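Local coordinates for protein prolyl-tRNA synthetase (Giardia lamblia ATCC 50803, PDB 3IAL) that probably catalyses the ATP-dependent attachment of L-proline to tRNA(Pro) and binds the prolyl-adenylate intermediate, at residues Leu162-Cys176 against Pro266-Ala279. Sequence-based numbering, arbitrary orientation.
Sequences LIRVREIHWNEAHCC and PYLTCAGISTRVLA. With PR8 (5'-O-[(R)-hydroxy{[(2S)-pyrrolidin-2-ylcarbonyl]oxy}phosphoryl]adenosine), chain H.
Arg-276 grips the carbonyl oxygen of Ile-163 side-on through two nitrogens, NE at 2.9 Å and NH2 at 3.1 Å, with the oxygen almost in the guanidinium plane. NE meets a lone pair of that oxygen in the carbonyl plane, while NH1 turns to Gln-237 O, so the group is fixed in rotation and lays one face against the adenine, with PR8 C4 3.6 Å above its plane. Arginine suits this place, offering donors around its edge and a flat surface for the base, consistent with the adenine-stacking motif 3 arginine of class II synthetases.

Thr-275 OG1 donates to Leu-162 O (2.7 Å), satisfying the second carbonyl of the adenine-binding loop. Ser-274 serves twice: with OG between its backbone N and carbonyl carbon (chi1 77°), it donates to PR8 N3 at 2.9 Å and accepts from Arg-276 N, capping helix 276-285. Val-165 N donates weakly to PR8 N1, and PR8 N6 donates weakly to Val-165 O; Ile-168 covers the base.

Antiparallel strands 167-176 and 267-274 pair through reciprocal bonds at Asn-171/Ile-273, Ala-173/Ala-271 and Cys-175/Thr-269. At the prolyl end, Glu-172 OE2 accepts from His-174 NE2 (2.8 Å), with Tyr-128 OH at ND1; OE1 takes Ser-123 and a weak bond from Trp-170 NE1. Both rings are thereby steadied beside the pyrrolidine: His-174 CE1 lies 3.6 Å from PR8 CD, and the Trp-170 edge meets the ligand carbonyl oxygen. Gly-272, lacking a side chain, lets the ligand run past, its CA 3.8 Å from PR8 C5'.

The polar groups thus hold one another and the ligand, suggesting pocket walls held partly by bonds within the protein. Adenine is bonded firmly at N3, weakly at N1 and N6; from these two segments the pyrrolidine is met by van der Waals contact, and Thr-122, His-242 and Gln-237 add ligand bonds.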
loop_
_atom_site.group_PDB
_atom_site.type_symbol
_atom_site.label_atom_id
_atom_site.label_comp_id
_atom_site.label_asym_id
_atom_site.label_seq_id
_atom_site.Cartn_x
_atom_site.Cartn_y
_atom_site.Cartn_z
ATOM N N LEU B 162 -3.005 -10.396 -14.757
ATOM C CA LEU B 162 -1.617 -10.122 -14.372
ATOM C C LEU B 162 -0.704 -9.741 -15.544
ATOM O O LEU B 162 0.205 -8.941 -15.371
ATOM C CB LEU B 162 -0.994 -11.295 -13.599
ATOM C CG LEU B 162 -1.800 -11.908 -12.458
ATOM C CD1 LEU B 162 -1.010 -13.004 -11.796
ATOM C CD2 LEU B 162 -2.178 -10.847 -11.432
ATOM N N ILE B 163 -0.947 -10.308 -16.718
ATOM C CA ILE B 163 -0.031 -10.210 -17.857
ATOM C C ILE B 163 -0.438 -9.087 -18.818
ATOM O O ILE B 163 0.403 -8.315 -19.246
ATOM C CB ILE B 163 0.052 -11.582 -18.598
ATOM C CG1 ILE B 163 0.865 -12.573 -17.762
ATOM C CG2 ILE B 163 0.653 -11.442 -19.987
ATOM C CD1 ILE B 163 0.706 -14.005 -18.195
ATOM N N ARG B 164 -1.721 -9.015 -19.157
ATOM C CA ARG B 164 -2.244 -7.978 -20.050
ATOM C C ARG B 164 -3.624 -7.557 -19.571
ATOM O O ARG B 164 -4.609 -8.190 -19.915
ATOM C CB ARG B 164 -2.367 -8.483 -21.496
ATOM C CG ARG B 164 -1.089 -8.449 -22.312
ATOM C CD ARG B 164 -1.414 -8.517 -23.812
ATOM N NE ARG B 164 -2.239 -9.691 -24.115
ATOM C CZ ARG B 164 -1.784 -10.860 -24.564
ATOM N NH1 ARG B 164 -0.489 -11.046 -24.813
ATOM N NH2 ARG B 164 -2.640 -11.856 -24.778
ATOM N N VAL B 165 -3.681 -6.490 -18.776
ATOM C CA VAL B 165 -4.936 -6.009 -18.209
ATOM C C VAL B 165 -5.121 -4.525 -18.528
ATOM O O VAL B 165 -4.192 -3.855 -18.960
ATOM C CB VAL B 165 -5.018 -6.273 -16.674
ATOM C CG1 VAL B 165 -5.212 -7.767 -16.396
ATOM C CG2 VAL B 165 -3.793 -5.746 -15.946
ATOM N N ARG B 166 -6.333 -4.024 -18.339
ATOM C CA ARG B 166 -6.641 -2.635 -18.664
ATOM C C ARG B 166 -6.506 -1.720 -17.444
ATOM O O ARG B 166 -6.265 -0.527 -17.609
ATOM C CB ARG B 166 -8.016 -2.521 -19.310
ATOM C CG ARG B 166 -8.022 -3.052 -20.747
ATOM C CD ARG B 166 -9.415 -3.145 -21.323
ATOM N NE ARG B 166 -9.956 -1.850 -21.714
ATOM C CZ ARG B 166 -11.249 -1.504 -21.659
ATOM N NH1 ARG B 166 -12.182 -2.329 -21.187
ATOM N NH2 ARG B 166 -11.611 -0.298 -22.060
ATOM N N GLU B 167 -6.665 -2.272 -16.241
ATOM C CA GLU B 167 -6.201 -1.603 -15.018
ATOM C C GLU B 167 -5.060 -2.413 -14.420
ATOM O O GLU B 167 -5.223 -3.571 -14.075
ATOM C CB GLU B 167 -7.322 -1.415 -13.993
ATOM C CG GLU B 167 -6.817 -0.901 -12.651
ATOM C CD GLU B 167 -7.903 -0.282 -11.784
ATOM O OE1 GLU B 167 -9.096 -0.464 -12.088
ATOM O OE2 GLU B 167 -7.554 0.396 -10.791
ATOM N N ILE B 168 -3.907 -1.772 -14.289
ATOM C CA ILE B 168 -2.674 -2.454 -13.967
ATOM C C ILE B 168 -2.113 -1.951 -12.642
ATOM O O ILE B 168 -1.767 -0.780 -12.516
ATOM C CB ILE B 168 -1.624 -2.206 -15.067
ATOM C CG1 ILE B 168 -2.219 -2.440 -16.462
ATOM C CG2 ILE B 168 -0.380 -3.093 -14.839
ATOM C CD1 ILE B 168 -1.514 -1.633 -17.553
ATOM N N HIS B 169 -1.995 -2.850 -11.666
ATOM C CA HIS B 169 -1.363 -2.519 -10.396
ATOM C C HIS B 169 0.144 -2.524 -10.627
ATOM O O HIS B 169 0.683 -3.448 -11.257
ATOM C CB HIS B 169 -1.778 -3.523 -9.321
ATOM C CG HIS B 169 -1.432 -3.104 -7.929
ATOM N ND1 HIS B 169 -0.372 -3.647 -7.229
ATOM C CD2 HIS B 169 -1.999 -2.188 -7.108
ATOM C CE1 HIS B 169 -0.303 -3.080 -6.038
ATOM N NE2 HIS B 169 -1.277 -2.192 -5.938
ATOM N N TRP B 170 0.826 -1.480 -10.165
ATOM C CA TRP B 170 2.256 -1.367 -10.421
ATOM C C TRP B 170 2.967 -0.446 -9.449
ATOM O O TRP B 170 2.332 0.197 -8.622
ATOM C CB TRP B 170 2.495 -0.938 -11.883
ATOM C CG TRP B 170 2.548 0.552 -12.208
ATOM C CD1 TRP B 170 2.087 1.598 -11.460
ATOM C CD2 TRP B 170 3.052 1.124 -13.422
ATOM N NE1 TRP B 170 2.303 2.781 -12.120
ATOM C CE2 TRP B 170 2.888 2.515 -13.330
ATOM C CE3 TRP B 170 3.631 0.587 -14.578
ATOM C CZ2 TRP B 170 3.300 3.382 -14.339
ATOM C CZ3 TRP B 170 4.044 1.449 -15.581
ATOM C CH2 TRP B 170 3.874 2.830 -15.452
ATOM N N ASN B 171 4.290 -0.393 -9.568
ATOM C CA ASN B 171 5.085 0.647 -8.938
ATOM C C ASN B 171 5.922 1.342 -9.999
ATOM O O ASN B 171 6.526 0.681 -10.858
ATOM C CB ASN B 171 5.958 0.067 -7.822
ATOM C CG ASN B 171 6.886 1.106 -7.184
ATOM O OD1 ASN B 171 7.883 1.500 -7.778
ATOM N ND2 ASN B 171 6.574 1.517 -5.955
ATOM N N GLU B 172 5.920 2.675 -9.948
ATOM C CA GLU B 172 6.736 3.507 -10.829
ATOM C C GLU B 172 7.614 4.451 -10.011
ATOM O O GLU B 172 7.124 5.169 -9.139
ATOM C CB GLU B 172 5.865 4.310 -11.809
ATOM C CG GLU B 172 4.853 5.271 -11.180
ATOM C CD GLU B 172 3.935 5.914 -12.217
ATOM O OE1 GLU B 172 2.697 5.938 -12.011
ATOM O OE2 GLU B 172 4.455 6.404 -13.242
ATOM N N ALA B 173 8.915 4.403 -10.285
ATOM C CA ALA B 173 9.910 5.288 -9.699
ATOM C C ALA B 173 10.320 6.319 -10.746
ATOM O O ALA B 173 10.454 5.975 -11.920
ATOM C CB ALA B 173 11.125 4.482 -9.278
ATOM N N HIS B 174 10.522 7.567 -10.313
ATOM C CA HIS B 174 10.931 8.679 -11.184
ATOM C C HIS B 174 11.965 9.516 -10.430
ATOM O O HIS B 174 11.703 9.958 -9.295
ATOM C CB HIS B 174 9.740 9.580 -11.540
ATOM C CG HIS B 174 8.654 8.894 -12.310
ATOM N ND1 HIS B 174 8.522 9.007 -13.680
ATOM C CD2 HIS B 174 7.635 8.097 -11.899
ATOM C CE1 HIS B 174 7.478 8.300 -14.077
ATOM N NE2 HIS B 174 6.923 7.734 -13.018
ATOM N N CYS B 175 13.133 9.722 -11.040
ATOM C CA CYS B 175 14.200 10.482 -10.405
ATOM C C CYS B 175 14.716 11.575 -11.307
ATOM O O CYS B 175 14.807 11.406 -12.524
ATOM C CB CYS B 175 15.361 9.578 -10.012
ATOM S SG CYS B 175 14.917 8.243 -8.895
ATOM N N CYS B 176 15.065 12.690 -10.679
ATOM C CA CYS B 176 15.572 13.863 -11.346
ATOM C C CYS B 176 17.024 14.060 -10.910
ATOM O O CYS B 176 17.324 14.062 -9.710
ATOM C CB CYS B 176 14.714 15.055 -10.948
ATOM S SG CYS B 176 15.005 16.555 -11.856
ATOM N N PRO B 266 17.831 19.295 -15.870
ATOM C CA PRO B 266 18.278 18.061 -15.251
ATOM C C PRO B 266 17.894 16.852 -16.095
ATOM O O PRO B 266 17.037 16.941 -16.975
ATOM C CB PRO B 266 17.524 18.047 -13.918
ATOM C CG PRO B 266 16.260 18.792 -14.191
ATOM C CD PRO B 266 16.548 19.759 -15.313
ATOM N N TYR B 267 18.549 15.734 -15.823
ATOM C CA TYR B 267 18.240 14.468 -16.466
ATOM C C TYR B 267 17.112 13.780 -15.718
ATOM O O TYR B 267 16.999 13.937 -14.503
ATOM C CB TYR B 267 19.482 13.573 -16.475
ATOM C CG TYR B 267 20.384 13.813 -17.665
ATOM C CD1 TYR B 267 21.069 15.012 -17.818
ATOM C CD2 TYR B 267 20.551 12.834 -18.640
ATOM C CE1 TYR B 267 21.902 15.234 -18.918
ATOM C CE2 TYR B 267 21.375 13.044 -19.731
ATOM C CZ TYR B 267 22.049 14.243 -19.867
ATOM O OH TYR B 267 22.863 14.435 -20.962
ATOM N N LEU B 268 16.284 13.022 -16.441
ATOM C CA LEU B 268 15.220 12.223 -15.825
ATOM C C LEU B 268 15.400 10.718 -16.082
ATOM O O LEU B 268 15.786 10.304 -17.178
ATOM C CB LEU B 268 13.849 12.679 -16.333
ATOM C CG LEU B 268 13.396 14.097 -15.949
ATOM C CD1 LEU B 268 12.134 14.467 -16.714
ATOM C CD2 LEU B 268 13.190 14.266 -14.438
ATOM N N THR B 269 15.115 9.913 -15.063
ATOM C CA THR B 269 15.049 8.466 -15.210
ATOM C C THR B 269 13.756 7.923 -14.591
ATOM O O THR B 269 13.119 8.586 -13.762
ATOM C CB THR B 269 16.283 7.761 -14.584
ATOM O OG1 THR B 269 16.273 7.903 -13.155
ATOM C CG2 THR B 269 17.590 8.348 -15.148
ATOM N N CYS B 270 13.356 6.726 -15.013
ATOM C CA CYS B 270 12.230 6.038 -14.373
ATOM C C CYS B 270 12.324 4.533 -14.480
ATOM O O CYS B 270 13.052 4.000 -15.305
ATOM C CB CYS B 270 10.890 6.519 -14.919
ATOM S SG CYS B 270 10.658 6.338 -16.675
ATOM N N ALA B 271 11.595 3.858 -13.603
ATOM C CA ALA B 271 11.601 2.406 -13.542
ATOM C C ALA B 271 10.218 1.925 -13.172
ATOM O O ALA B 271 9.572 2.505 -12.302
ATOM C CB ALA B 271 12.624 1.907 -12.529
ATOM N N GLY B 272 9.776 0.860 -13.830
ATOM C CA GLY B 272 8.435 0.329 -13.621
ATOM C C GLY B 272 8.409 -1.182 -13.517
ATOM O O GLY B 272 9.040 -1.879 -14.315
ATOM N N ILE B 273 7.696 -1.672 -12.511
ATOM C CA ILE B 273 7.329 -3.085 -12.393
ATOM C C ILE B 273 5.839 -3.192 -12.056
ATOM O O ILE B 273 5.289 -2.359 -11.337
ATOM C CB ILE B 273 8.165 -3.851 -11.337
ATOM C CG1 ILE B 273 8.051 -3.212 -9.949
ATOM C CG2 ILE B 273 9.611 -3.935 -11.775
ATOM C CD1 ILE B 273 8.419 -4.169 -8.796
ATOM N N SER B 274 5.191 -4.212 -12.601
ATOM C CA SER B 274 3.768 -4.390 -12.449
ATOM C C SER B 274 3.457 -5.798 -11.921
ATOM O O SER B 274 4.352 -6.505 -11.445
ATOM C CB SER B 274 3.101 -4.180 -13.804
ATOM O OG SER B 274 3.289 -5.319 -14.633
ATOM N N THR B 275 2.186 -6.182 -12.034
ATOM C CA THR B 275 1.691 -7.522 -11.701
ATOM C C THR B 275 2.342 -8.651 -12.514
ATOM O O THR B 275 2.232 -9.831 -12.150
ATOM C CB THR B 275 0.183 -7.605 -11.964
ATOM O OG1 THR B 275 -0.078 -7.251 -13.327
ATOM C CG2 THR B 275 -0.588 -6.666 -11.032
ATOM N N ARG B 276 2.991 -8.294 -13.621
ATOM C CA ARG B 276 3.769 -9.253 -14.417
ATOM C C ARG B 276 4.877 -9.962 -13.636
ATOM O O ARG B 276 5.238 -11.083 -13.971
ATOM C CB ARG B 276 4.386 -8.555 -15.630
ATOM C CG ARG B 276 3.369 -8.169 -16.657
ATOM C CD ARG B 276 4.027 -7.508 -17.833
ATOM N NE ARG B 276 3.132 -7.457 -18.973
ATOM C CZ ARG B 276 3.470 -7.041 -20.183
ATOM N NH1 ARG B 276 4.709 -6.619 -20.439
ATOM N NH2 ARG B 276 2.554 -7.056 -21.148
ATOM N N VAL B 277 5.431 -9.305 -12.619
ATOM C CA VAL B 277 6.439 -9.930 -11.754
ATOM C C VAL B 277 5.824 -11.153 -11.056
ATOM O O VAL B 277 6.418 -12.239 -11.053
ATOM C CB VAL B 277 6.986 -8.950 -10.698
ATOM C CG1 VAL B 277 8.060 -9.618 -9.835
ATOM C CG2 VAL B 277 7.547 -7.690 -11.357
ATOM N N LEU B 278 4.626 -10.966 -10.492
ATOM C CA LEU B 278 3.869 -12.056 -9.880
ATOM C C LEU B 278 3.542 -13.126 -10.925
ATOM O O LEU B 278 3.726 -14.313 -10.675
ATOM C CB LEU B 278 2.589 -11.530 -9.222
ATOM C CG LEU B 278 1.682 -12.533 -8.502
ATOM C CD1 LEU B 278 2.431 -13.212 -7.362
ATOM C CD2 LEU B 278 0.403 -11.855 -7.987
ATOM N N ALA B 279 3.082 -12.707 -12.099
ATOM C CA ALA B 279 2.835 -13.642 -13.199
ATOM C C ALA B 279 4.044 -14.560 -13.427
ATOM O O ALA B 279 3.884 -15.778 -13.535
ATOM C CB ALA B 279 2.487 -12.899 -14.473
HETATM C C PR8 H . 7.122 2.639 -18.016
HETATM N N PR8 H . 6.734 4.750 -16.907
HETATM O O PR8 H . 5.898 2.633 -18.163
HETATM P P PR8 H . 7.234 0.404 -19.097
HETATM N N1 PR8 H . -0.492 -5.380 -17.984
HETATM C C2 PR8 H . 0.337 -5.678 -16.989
HETATM N N3 PR8 H . 1.544 -5.119 -16.879
HETATM C C4 PR8 H . 1.976 -4.230 -17.772
HETATM C C5 PR8 H . 1.139 -3.900 -18.834
HETATM C C6 PR8 H . -0.118 -4.493 -18.926
HETATM N N6 PR8 H . -0.935 -4.181 -19.932
HETATM N N7 PR8 H . 1.778 -3.008 -19.581
HETATM C C8 PR8 H . 2.968 -2.782 -19.021
HETATM N N9 PR8 H . 3.102 -3.531 -17.918
HETATM C CA PR8 H . 7.792 3.793 -17.273
HETATM C CB PR8 H . 8.382 3.267 -15.975
HETATM C CD PR8 H . 6.888 5.052 -15.488
HETATM C CG PR8 H . 7.390 3.728 -14.898
HETATM C "C1'" PR8 H . 4.312 -3.541 -17.034
HETATM O O10 PR8 H . 7.983 1.697 -18.487
HETATM O O1P PR8 H . 6.577 0.666 -20.403
HETATM C "C2'" PR8 H . 5.548 -4.165 -17.727
HETATM O "O2'" PR8 H . 6.274 -4.979 -16.793
HETATM O O2P PR8 H . 8.385 -0.705 -19.257
HETATM C "C3'" PR8 H . 6.403 -2.959 -18.036
HETATM O "O3'" PR8 H . 7.777 -3.339 -18.145
HETATM C "C4'" PR8 H . 6.163 -2.208 -16.739
HETATM O "O4'" PR8 H . 4.719 -2.177 -16.697
HETATM C "C5'" PR8 H . 6.781 -0.830 -16.842
HETATM O "O5'" PR8 H . 6.243 -0.136 -17.950
HETATM O O HOH W 1 9.550 0.748 -9.937
#